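PDB 5UBU: putative acetamidase/formamidase from Yersinia enterocolitica subsp. palearctica serotype O:3, which probably hydrolyses carbon-nitrogen bonds of linear amides. Local coordinates for residues Ala323-Lys327 / Glu328-Gln332. Sequence-based numbering, arbitrary orientation.
Sequences AMLNK and ELLAQ
L325, near the end of strand 319-326, divides its two methyls between two leucines of the turn that follows. CD1 of L325 meets CD1 of L329 at 3.6 Å, with the two side chains at about a right angle, while CD2 of L325 approaches CD2 of L330 at 3.9 Å. L288 of helix 273-291 touches L325 and L330, and C306 of helix 296-306 touches L325 and L329. N326 then uses both its oxygens to start the turn. With its CG anti to the backbone N (chi1 -174°), OD1 of N326 accepts the backbone N-H of E328, N to OD1 2.9 Å, in the carbonyl plane on a lone pair and nearly straight (168° at the hydrogen). The backbone O of N326 takes the N-H of L329 (N to O 2.9 Å). K327 repeats the backbone step, its O accepting the N-H of L330 (N to O 3.1 Å), and the CG of K327 lies 4.0 Å from CD1 of L330. The ammonium of K327 extends away to a salt bridge with E259 and a hydrogen bond to the backbone O of N260. An Asx turn at N326 thus leads the strand into a short 3-10 turn, whose L329 and L330 carbonyls bind H162 and R161 of a second subunit.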
loop_
_atom_site.group_PDB
_atom_site.type_symbol
_atom_site.label_atom_id
_atom_site.label_comp_id
_atom_site.label_asym_id
_atom_site.label_seq_id
_atom_site.Cartn_x
_atom_site.Cartn_y
_atom_site.Cartn_z
ATOM N N ALA B 323 -0.026 -15.148 -10.837
ATOM C CA ALA B 323 0.916 -14.826 -11.916
ATOM C C ALA B 323 1.003 -16.058 -12.811
ATOM O O ALA B 323 1.393 -17.121 -12.358
ATOM C CB ALA B 323 2.281 -14.474 -11.352
HETATM N N MSE B 324 0.652 -15.905 -14.082
HETATM C CA MSE B 324 0.629 -17.018 -15.023
HETATM C C MSE B 324 1.616 -17.005 -16.138
HETATM O O MSE B 324 2.195 -15.980 -16.458
HETATM C CB MSE B 324 -0.675 -16.900 -15.798
HETATM C CG MSE B 324 -1.848 -17.597 -15.146
HETATM SE SE MSE B 324 -3.453 -16.594 -15.684
HETATM C CE MSE B 324 -3.794 -17.313 -17.489
ATOM N N LEU B 325 1.789 -18.174 -16.750
ATOM C CA LEU B 325 2.635 -18.347 -17.918
ATOM C C LEU B 325 1.986 -19.458 -18.746
ATOM O O LEU B 325 1.614 -20.502 -18.216
ATOM C CB LEU B 325 4.069 -18.715 -17.555
ATOM C CG LEU B 325 5.008 -18.844 -18.770
ATOM C CD1 LEU B 325 5.139 -17.509 -19.490
ATOM C CD2 LEU B 325 6.373 -19.361 -18.357
ATOM N N ASN B 326 1.836 -19.213 -20.040
ATOM C CA ASN B 326 1.224 -20.174 -20.945
ATOM C C ASN B 326 2.147 -21.382 -21.110
ATOM O O ASN B 326 3.344 -21.225 -21.319
ATOM C CB ASN B 326 0.918 -19.486 -22.286
ATOM C CG ASN B 326 0.142 -20.368 -23.243
ATOM O OD1 ASN B 326 0.566 -21.479 -23.600
ATOM N ND2 ASN B 326 -0.979 -19.855 -23.707
ATOM N N LYS B 327 1.581 -22.579 -21.002
ATOM C CA LYS B 327 2.353 -23.832 -21.123
ATOM C C LYS B 327 3.178 -23.971 -22.396
ATOM O O LYS B 327 4.169 -24.699 -22.399
ATOM C CB LYS B 327 1.460 -25.063 -20.935
ATOM C CG LYS B 327 0.992 -25.247 -19.505
ATOM C CD LYS B 327 0.159 -26.494 -19.361
ATOM C CE LYS B 327 -0.140 -26.800 -17.906
ATOM N NZ LYS B 327 -0.978 -28.026 -17.783
ATOM N N GLU B 328 2.785 -23.288 -23.469
ATOM C CA GLU B 328 3.567 -23.332 -24.706
ATOM C C GLU B 328 4.982 -22.787 -24.488
ATOM O O GLU B 328 5.932 -23.270 -25.101
ATOM C CB GLU B 328 2.871 -22.566 -25.832
ATOM C CG GLU B 328 1.664 -23.292 -26.406
ATOM C CD GLU B 328 1.017 -22.551 -27.575
ATOM O OE1 GLU B 328 0.571 -23.240 -28.527
ATOM O OE2 GLU B 328 0.972 -21.289 -27.559
ATOM N N LEU B 329 5.116 -21.809 -23.594
ATOM C CA LEU B 329 6.413 -21.197 -23.296
ATOM C C LEU B 329 7.288 -22.031 -22.343
ATOM O O LEU B 329 8.422 -21.641 -22.056
ATOM C CB LEU B 329 6.220 -19.766 -22.772
ATOM C CG LEU B 329 5.500 -18.817 -23.748
ATOM C CD1 LEU B 329 5.149 -17.496 -23.105
ATOM C CD2 LEU B 329 6.322 -18.590 -25.009
ATOM N N LEU B 330 6.772 -23.176 -21.880
ATOM C CA LEU B 330 7.522 -24.084 -21.003
ATOM C C LEU B 330 8.329 -25.101 -21.829
ATOM O O LEU B 330 9.215 -25.767 -21.294
ATOM C CB LEU B 330 6.587 -24.834 -20.050
ATOM C CG LEU B 330 5.744 -24.015 -19.079
ATOM C CD1 LEU B 330 4.817 -24.911 -18.282
ATOM C CD2 LEU B 330 6.625 -23.220 -18.147
ATOM N N ALA B 331 8.010 -25.219 -23.126
ATOM C CA ALA B 331 8.722 -26.128 -24.030
ATOM C C ALA B 331 10.214 -25.799 -24.015
ATOM O O ALA B 331 10.595 -24.627 -24.016
ATOM C CB ALA B 331 8.166 -26.007 -25.443
ATOM N N GLN B 332 11.051 -26.832 -23.984
ATOM C CA GLN B 332 12.504 -26.645 -23.942
ATOM C C GLN B 332 13.016 -26.327 -25.356
ATOM O O GLN B 332 14.122 -25.815 -25.547
ATOM C CB GLN B 332 13.196 -27.904 -23.377
ATOM C CG GLN B 332 14.622 -27.674 -22.854
ATOM C CD GLN B 332 14.689 -26.849 -21.548
ATOM O OE1 GLN B 332 13.777 -26.898 -20.712
ATOM N NE2 GLN B 332 15.798 -26.127 -21.355
ATOM O OXT GLN B 332 12.321 -26.561 -26.347
#